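PDB 2FUK: XC6422 protein from Xanthomonas campestris, which probably acts as a hydrolase, being a small serine alpha/beta-hydrolase without a lid. Local coordinates for residues A[22-33]-A[66-77]; A[87-97]-A[120-128]. One frame throughout, in Å; residues are numbered along the deposited sequence.

Contact 1 of 2, residues A[22-33]-A[66-77]; sequences LDVAVDLPEPDV and RELGITVVRFNF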
# COMPACT_ATOMS: atom_id res chain seq x y z
N LEU A 22 25.40 13.29 6.74
CA LEU A 22 24.37 12.97 5.76
C LEU A 22 23.11 12.54 6.50
O LEU A 22 23.17 11.70 7.40
CB LEU A 22 24.83 11.82 4.84
CG LEU A 22 25.94 12.07 3.81
CD1 LEU A 22 26.34 10.74 3.15
CD2 LEU A 22 25.47 13.06 2.77
N ASP A 23 21.97 13.13 6.14
CA ASP A 23 20.70 12.78 6.76
C ASP A 23 20.30 11.42 6.21
O ASP A 23 20.28 11.22 4.99
CB ASP A 23 19.61 13.78 6.38
CG ASP A 23 19.91 15.17 6.87
OD1 ASP A 23 19.36 16.11 6.28
OD2 ASP A 23 20.67 15.32 7.86
N VAL A 24 19.97 10.50 7.10
CA VAL A 24 19.58 9.16 6.71
C VAL A 24 18.29 8.73 7.39
O VAL A 24 18.00 9.14 8.51
CB VAL A 24 20.71 8.15 7.06
CG1 VAL A 24 20.27 6.72 6.79
CG2 VAL A 24 21.95 8.48 6.24
N ALA A 25 17.50 7.91 6.71
CA ALA A 25 16.27 7.39 7.28
C ALA A 25 16.20 5.92 6.91
O ALA A 25 16.38 5.56 5.75
CB ALA A 25 15.06 8.14 6.73
N VAL A 26 15.95 5.07 7.90
CA VAL A 26 15.84 3.64 7.66
C VAL A 26 14.40 3.23 7.95
O VAL A 26 13.91 3.43 9.07
CB VAL A 26 16.78 2.84 8.59
CG1 VAL A 26 16.62 1.35 8.34
CG2 VAL A 26 18.23 3.27 8.35
N ASP A 27 13.72 2.70 6.94
CA ASP A 27 12.33 2.26 7.10
C ASP A 27 12.31 0.73 7.10
O ASP A 27 12.74 0.10 6.13
CB ASP A 27 11.44 2.75 5.95
CG ASP A 27 11.67 4.21 5.58
OD1 ASP A 27 11.73 5.08 6.48
OD2 ASP A 27 11.77 4.50 4.36
N LEU A 28 11.83 0.12 8.18
CA LEU A 28 11.77 -1.33 8.25
C LEU A 28 10.66 -1.88 7.34
O LEU A 28 9.74 -1.16 6.97
CB LEU A 28 11.54 -1.78 9.70
CG LEU A 28 12.75 -1.54 10.60
CD1 LEU A 28 12.41 -1.87 12.05
CD2 LEU A 28 13.91 -2.40 10.12
N PRO A 29 10.75 -3.16 6.97
CA PRO A 29 9.73 -3.76 6.10
C PRO A 29 8.33 -3.79 6.67
O PRO A 29 8.13 -3.67 7.89
CB PRO A 29 10.29 -5.15 5.82
CG PRO A 29 11.03 -5.45 7.05
CD PRO A 29 11.76 -4.16 7.34
N GLU A 30 7.36 -3.96 5.79
CA GLU A 30 5.95 -4.03 6.17
C GLU A 30 5.74 -5.20 7.12
O GLU A 30 6.32 -6.28 6.94
CB GLU A 30 5.09 -4.23 4.92
CG GLU A 30 3.59 -4.31 5.16
CD GLU A 30 2.92 -2.94 5.15
OE1 GLU A 30 3.15 -2.14 6.09
OE2 GLU A 30 2.16 -2.66 4.20
N PRO A 31 4.91 -5.00 8.16
CA PRO A 31 4.65 -6.10 9.10
C PRO A 31 3.76 -7.13 8.41
O PRO A 31 3.03 -6.80 7.46
CB PRO A 31 3.93 -5.40 10.25
CG PRO A 31 4.42 -3.98 10.17
CD PRO A 31 4.39 -3.73 8.69
N ASP A 32 3.83 -8.38 8.86
CA ASP A 32 3.03 -9.47 8.32
C ASP A 32 3.34 -9.82 6.86
O ASP A 32 2.46 -10.28 6.12
CB ASP A 32 1.54 -9.15 8.46
CG ASP A 32 1.13 -8.93 9.90
OD1 ASP A 32 1.22 -9.89 10.71
OD2 ASP A 32 0.74 -7.80 10.24
N VAL A 33 4.58 -9.60 6.46
CA VAL A 33 5.06 -9.91 5.12
C VAL A 33 6.39 -10.64 5.28
O VAL A 33 7.19 -10.31 6.17
CB VAL A 33 5.27 -8.62 4.28
CG1 VAL A 33 5.97 -8.94 2.97
CG2 VAL A 33 3.93 -7.96 4.02
N ARG A 66 9.22 -1.87 0.80
CA ARG A 66 8.97 -2.31 2.17
C ARG A 66 7.84 -3.34 2.20
O ARG A 66 7.87 -4.30 2.97
CB ARG A 66 8.58 -1.12 3.05
CG ARG A 66 9.67 -0.08 3.22
CD ARG A 66 9.13 1.19 3.88
NE ARG A 66 8.73 0.97 5.27
CZ ARG A 66 8.13 1.89 6.02
NH1 ARG A 66 7.81 1.61 7.28
NH2 ARG A 66 7.83 3.08 5.51
N GLU A 67 6.84 -3.12 1.36
CA GLU A 67 5.69 -4.02 1.29
C GLU A 67 6.08 -5.39 0.75
O GLU A 67 5.31 -6.35 0.85
CB GLU A 67 4.58 -3.40 0.44
CG GLU A 67 4.00 -2.12 1.04
CD GLU A 67 2.88 -1.52 0.21
OE1 GLU A 67 2.71 -1.93 -0.96
OE2 GLU A 67 2.19 -0.61 0.72
N LEU A 68 7.27 -5.48 0.18
CA LEU A 68 7.77 -6.75 -0.34
C LEU A 68 8.72 -7.40 0.67
O LEU A 68 9.34 -8.42 0.37
CB LEU A 68 8.49 -6.53 -1.66
CG LEU A 68 7.64 -6.01 -2.82
CD1 LEU A 68 8.49 -5.90 -4.06
CD2 LEU A 68 6.46 -6.94 -3.05
N GLY A 69 8.83 -6.79 1.85
CA GLY A 69 9.69 -7.32 2.90
C GLY A 69 11.12 -6.81 2.88
O GLY A 69 12.01 -7.36 3.53
N ILE A 70 11.35 -5.74 2.13
CA ILE A 70 12.69 -5.16 2.01
C ILE A 70 12.88 -3.96 2.94
O ILE A 70 12.01 -3.11 3.06
CB ILE A 70 12.95 -4.72 0.55
CG1 ILE A 70 12.96 -5.95 -0.36
CG2 ILE A 70 14.26 -3.95 0.45
CD1 ILE A 70 12.97 -5.63 -1.85
N THR A 71 14.04 -3.91 3.61
CA THR A 71 14.36 -2.79 4.49
C THR A 71 14.86 -1.68 3.56
O THR A 71 15.69 -1.93 2.68
CB THR A 71 15.48 -3.15 5.49
OG1 THR A 71 15.04 -4.23 6.32
CG2 THR A 71 15.84 -1.95 6.36
N VAL A 72 14.36 -0.47 3.74
CA VAL A 72 14.75 0.62 2.86
C VAL A 72 15.46 1.77 3.53
O VAL A 72 15.09 2.20 4.62
CB VAL A 72 13.53 1.16 2.09
CG1 VAL A 72 12.88 0.03 1.30
CG2 VAL A 72 12.52 1.75 3.04
N VAL A 73 16.50 2.27 2.87
CA VAL A 73 17.27 3.39 3.38
C VAL A 73 17.13 4.57 2.44
O VAL A 73 17.33 4.44 1.23
CB VAL A 73 18.78 3.03 3.49
CG1 VAL A 73 19.58 4.25 3.95
CG2 VAL A 73 18.96 1.88 4.47
N ARG A 74 16.77 5.72 3.00
CA ARG A 74 16.65 6.95 2.24
C ARG A 74 17.69 7.89 2.83
O ARG A 74 18.12 7.71 3.97
CB ARG A 74 15.25 7.56 2.40
CG ARG A 74 14.15 6.78 1.70
CD ARG A 74 12.79 7.39 2.00
NE ARG A 74 12.38 7.15 3.38
CZ ARG A 74 12.10 8.10 4.27
NH1 ARG A 74 11.74 7.76 5.50
NH2 ARG A 74 12.20 9.39 3.94
N PHE A 75 18.12 8.88 2.05
CA PHE A 75 19.10 9.82 2.56
C PHE A 75 19.15 11.08 1.71
O PHE A 75 18.74 11.08 0.54
CB PHE A 75 20.50 9.16 2.63
CG PHE A 75 21.19 9.03 1.29
CD1 PHE A 75 22.12 9.98 0.88
CD2 PHE A 75 20.92 7.95 0.46
CE1 PHE A 75 22.78 9.85 -0.34
CE2 PHE A 75 21.57 7.81 -0.76
CZ PHE A 75 22.51 8.76 -1.17
N ASN A 76 19.63 12.16 2.31
CA ASN A 76 19.76 13.42 1.61
C ASN A 76 21.17 13.57 1.05
O ASN A 76 22.15 13.37 1.76
CB ASN A 76 19.46 14.59 2.55
CG ASN A 76 17.98 14.78 2.79
OD1 ASN A 76 17.17 14.44 1.94
ND2 ASN A 76 17.63 15.35 3.94
N PHE A 77 21.25 13.90 -0.24
CA PHE A 77 22.54 14.13 -0.87
C PHE A 77 23.11 15.40 -0.25
O PHE A 77 22.38 16.17 0.38
CB PHE A 77 22.38 14.36 -2.38
CG PHE A 77 22.18 13.09 -3.18
CD1 PHE A 77 23.12 12.07 -3.13
CD2 PHE A 77 21.07 12.95 -4.01
CE1 PHE A 77 22.96 10.91 -3.91
CE2 PHE A 77 20.90 11.80 -4.78
CZ PHE A 77 21.84 10.78 -4.73

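Contact 2 of 2, residues A[87-97]-A[120-128]; sequences FDHGDGEQDDL and FGAYVSLRA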
# COMPACT_ATOMS: atom_id res chain seq x y z
N PHE A 87 25.90 21.13 -3.78
CA PHE A 87 25.56 20.35 -4.96
C PHE A 87 26.79 20.16 -5.85
O PHE A 87 27.50 21.12 -6.12
CB PHE A 87 24.45 21.08 -5.73
CG PHE A 87 24.01 20.39 -6.98
CD1 PHE A 87 23.40 19.14 -6.93
CD2 PHE A 87 24.21 20.99 -8.22
CE1 PHE A 87 22.99 18.50 -8.09
CE2 PHE A 87 23.80 20.35 -9.39
CZ PHE A 87 23.20 19.11 -9.33
N ASP A 88 27.03 18.93 -6.30
CA ASP A 88 28.19 18.65 -7.13
C ASP A 88 27.85 17.97 -8.46
O ASP A 88 28.63 17.19 -8.99
CB ASP A 88 29.20 17.80 -6.33
CG ASP A 88 30.59 17.80 -6.94
OD1 ASP A 88 31.06 18.87 -7.38
OD2 ASP A 88 31.23 16.72 -6.96
N HIS A 89 26.67 18.27 -8.99
CA HIS A 89 26.23 17.76 -10.29
C HIS A 89 26.31 16.25 -10.53
O HIS A 89 26.47 15.81 -11.68
CB HIS A 89 26.99 18.48 -11.41
CG HIS A 89 26.59 19.91 -11.58
ND1 HIS A 89 26.98 20.91 -10.71
CD2 HIS A 89 25.81 20.51 -12.52
CE1 HIS A 89 26.45 22.06 -11.11
NE2 HIS A 89 25.74 21.84 -12.20
N GLY A 90 26.19 15.46 -9.47
CA GLY A 90 26.22 14.03 -9.64
C GLY A 90 27.56 13.35 -9.42
O GLY A 90 27.63 12.12 -9.41
N ASP A 91 28.62 14.13 -9.25
CA ASP A 91 29.92 13.51 -9.01
C ASP A 91 30.09 13.16 -7.54
O ASP A 91 30.13 11.98 -7.19
CB ASP A 91 31.04 14.43 -9.50
CG ASP A 91 31.20 14.40 -11.01
OD1 ASP A 91 30.55 13.55 -11.66
OD2 ASP A 91 31.98 15.22 -11.55
N GLY A 92 30.17 14.17 -6.69
CA GLY A 92 30.33 13.91 -5.27
C GLY A 92 29.15 13.14 -4.71
O GLY A 92 29.28 12.45 -3.70
N GLU A 93 27.99 13.26 -5.35
CA GLU A 93 26.80 12.56 -4.88
C GLU A 93 26.99 11.05 -4.99
O GLU A 93 26.41 10.29 -4.22
CB GLU A 93 25.56 13.01 -5.66
CG GLU A 93 25.02 14.39 -5.23
CD GLU A 93 25.78 15.56 -5.83
OE1 GLU A 93 25.53 16.70 -5.40
OE2 GLU A 93 26.62 15.34 -6.74
N GLN A 94 27.81 10.61 -5.94
CA GLN A 94 28.07 9.18 -6.08
C GLN A 94 28.87 8.71 -4.87
O GLN A 94 28.73 7.58 -4.42
CB GLN A 94 28.88 8.89 -7.34
CG GLN A 94 28.10 9.03 -8.63
CD GLN A 94 28.99 8.81 -9.84
OE1 GLN A 94 29.57 7.74 -10.00
NE2 GLN A 94 29.10 9.83 -10.68
N ASP A 95 29.72 9.60 -4.36
CA ASP A 95 30.53 9.27 -3.19
C ASP A 95 29.64 9.23 -1.96
O ASP A 95 29.87 8.42 -1.05
CB ASP A 95 31.66 10.28 -3.01
CG ASP A 95 32.57 10.37 -4.22
OD1 ASP A 95 32.78 9.33 -4.89
OD2 ASP A 95 33.11 11.47 -4.50
N ASP A 96 28.64 10.10 -1.91
CA ASP A 96 27.71 10.13 -0.78
C ASP A 96 26.97 8.80 -0.76
O ASP A 96 26.81 8.18 0.30
CB ASP A 96 26.66 11.24 -0.92
CG ASP A 96 27.25 12.63 -0.82
OD1 ASP A 96 28.32 12.79 -0.20
OD2 ASP A 96 26.62 13.58 -1.35
N LEU A 97 26.53 8.36 -1.93
CA LEU A 97 25.82 7.10 -2.07
C LEU A 97 26.73 5.95 -1.62
O LEU A 97 26.28 5.02 -0.95
CB LEU A 97 25.40 6.88 -3.53
CG LEU A 97 24.06 6.20 -3.86
CD1 LEU A 97 24.19 5.56 -5.22
CD2 LEU A 97 23.67 5.16 -2.82
N PHE A 120 17.30 12.63 -11.04
CA PHE A 120 18.71 12.84 -10.71
C PHE A 120 19.21 11.65 -9.89
O PHE A 120 20.35 11.22 -10.05
CB PHE A 120 18.89 14.14 -9.91
CG PHE A 120 20.27 14.33 -9.35
CD1 PHE A 120 20.53 14.08 -8.00
CD2 PHE A 120 21.32 14.75 -10.16
CE1 PHE A 120 21.81 14.26 -7.46
CE2 PHE A 120 22.61 14.93 -9.63
CZ PHE A 120 22.85 14.68 -8.28
N GLY A 121 18.35 11.12 -9.03
CA GLY A 121 18.73 9.99 -8.20
C GLY A 121 18.96 8.73 -9.02
O GLY A 121 19.70 7.84 -8.61
N ALA A 122 18.30 8.64 -10.17
CA ALA A 122 18.47 7.49 -11.04
C ALA A 122 19.82 7.63 -11.75
O ALA A 122 20.51 6.64 -12.00
CB ALA A 122 17.34 7.43 -12.06
N TYR A 123 20.18 8.87 -12.07
CA TYR A 123 21.47 9.11 -12.72
C TYR A 123 22.59 8.73 -11.76
O TYR A 123 23.51 8.02 -12.14
CB TYR A 123 21.59 10.59 -13.11
CG TYR A 123 22.99 11.04 -13.48
CD1 TYR A 123 23.63 10.55 -14.62
CD2 TYR A 123 23.68 11.96 -12.69
CE1 TYR A 123 24.92 10.97 -14.98
CE2 TYR A 123 24.96 12.39 -13.03
CZ TYR A 123 25.58 11.90 -14.18
OH TYR A 123 26.84 12.33 -14.53
N VAL A 124 22.51 9.19 -10.52
CA VAL A 124 23.55 8.89 -9.54
C VAL A 124 23.68 7.40 -9.23
O VAL A 124 24.79 6.87 -9.14
CB VAL A 124 23.32 9.66 -8.21
CG1 VAL A 124 24.37 9.25 -7.17
CG2 VAL A 124 23.42 11.15 -8.46
N SER A 125 22.55 6.70 -9.07
CA SER A 125 22.63 5.28 -8.77
C SER A 125 23.11 4.46 -9.96
O SER A 125 23.83 3.49 -9.79
CB SER A 125 21.29 4.75 -8.25
OG SER A 125 20.21 5.05 -9.10
N LEU A 126 22.73 4.86 -11.17
CA LEU A 126 23.17 4.14 -12.36
C LEU A 126 24.68 4.32 -12.55
O LEU A 126 25.41 3.36 -12.81
CB LEU A 126 22.42 4.64 -13.61
CG LEU A 126 22.83 3.99 -14.93
CD1 LEU A 126 22.61 2.49 -14.86
CD2 LEU A 126 22.02 4.60 -16.07
N ARG A 127 25.15 5.55 -12.39
CA ARG A 127 26.57 5.83 -12.53
C ARG A 127 27.37 5.11 -11.45
O ARG A 127 28.50 4.69 -11.67
CB ARG A 127 26.83 7.34 -12.45
CG ARG A 127 26.45 8.11 -13.73
CD ARG A 127 27.66 8.84 -14.30
NE ARG A 127 28.71 7.91 -14.71
CZ ARG A 127 28.85 7.41 -15.94
NH1 ARG A 127 28.01 7.75 -16.91
NH2 ARG A 127 29.84 6.57 -16.20
N ALA A 128 26.77 4.95 -10.27
CA ALA A 128 27.45 4.28 -9.17
C ALA A 128 27.33 2.76 -9.20
O ALA A 128 27.95 2.07 -8.40
CB ALA A 128 26.94 4.82 -7.84

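Contact 1 of 2, residues A[22-33]-A[66-77]
Asp27 reaches across to Arg66, Val72 and Arg74 of segment 66-77. Its CB sits over one face of the Arg66 guanidinium, 3.3 Å from Arg66 NE, and lies equally close to Val72 CG2. The torsion about CA-CB (chi1 -45°) puts CG beside the backbone N, and from there the carboxylate meets Arg74 side-on and nearly coplanar: OD1 takes NH1 and OD2 takes NE of Arg74, each at 2.9 Å and each on a syn lone pair. Asp27 OD2 also lies 3.1 Å from Val72 CG2. This salt bridge lies on the sheet face that carries Ala25, whose CB packs against the same guanidinium; Arg74 NH2 goes on to Met53 O. Beneath it strands 22-27 and 71-75 run antiparallel in the central sheet of the alpha/beta-hydrolase fold, Ala25 with Arg74 and Asp27 with Val72 being hydrogen-bonded pairs. On the other face Val24, Val26 and Val73 meet through methyls. Asp23 OD1 receives Asn76 ND2 at 3.0 Å on its anti lone pair; Asp23 OD2 bonds Thr82 OG1, and Asn76 OD1 takes Met53 N. Beyond Asp27, Arg66 NE donates to Leu28 O (2.9 Å), while Arg66 O takes Glu30 N and Gly69 N from opposite faces of its plane. Gly69 ends helix 56-66 in a Schellman motif.

Contact 2 of 2, residues A[87-97]-A[120-128]
Gln94, Phe120 and Val124 are the three main residues in this packing between helix 92-97 and helix 120-128, whose short axes come within 9.2 Å at 73° to each other. In this alpha/beta-hydrolase fold the second helix starts within what is probably the nucleophile elbow, around Ser119 and Gly121, and the Phe120 side chain lies near, without touching, the probable catalytic triad. No hydrogen bond crosses the contact; the fit is one of shape.

Phe120 pushes its ring edge into the loop before helix 92-97. With CG anti to the backbone N (chi1 171°), the ring reaches Gly90, whose N lies near the ring plane, 3.6 Å from CE2 of Phe120. Glu93 CG comes up at the same edge, while the Phe87 ring slides past obliquely, CE1 against CZ of Phe120 at 3.8 Å. The loop is held from within: the Glu93 carboxylate, nearly perpendicular to the Phe120 ring, takes Asp88 N on OE1 and Gly90 N on OE2. Gly90 CA also comes to the edge of the Tyr123 ring, 4.0 Å from CE2 of Tyr123.

Val124 divides its two methyls. CG2 lies over a face of the Phe120 ring, one turn earlier in the same helix, and approaches Glu93 CB; CG1 rests 3.7 Å from Glu93 O and also touches Leu97 CD1, which reaches on to Ala128 CB at 3.9 Å. Gln94 passes obliquely across Val124, CG against CG1, to lay its amide against the aliphatic start of Arg127, CD to CB 3.7 Å, while the Arg127 guanidinium is engaged by Asp148 O and Ser150 O. The Gln94 amide is itself held in place: NE2 donates to Gly90 O at 3.0 Å, with that oxygen in the amide plane.

How the contacts relate
Both contacts are largely buried, but they lie on opposite sides of the chain's centre, about 20 Å between centres. Contact 1 joins two antiparallel strands, with a regular backbone ladder and a salt bridge; contact 2 joins two helices through apolar and aromatic packing, with no hydrogen bond crossing between its two segments. Strand 71-75 and helix 92-107 follow each other in the chain, so contact 1 leads into contact 2, and Phe77 bridges them: its ring meets Phe120 edge-to-face, with Phe77 CE1 3.5 Å from Glu93 O and Phe77 CZ 3.8 Å from Val124 CG1. Contact 1 also reaches the second subunit, whose Arg63 and Arg205 pair with Glu30 and Glu67, whereas no other chain of the assembly touches contact 2.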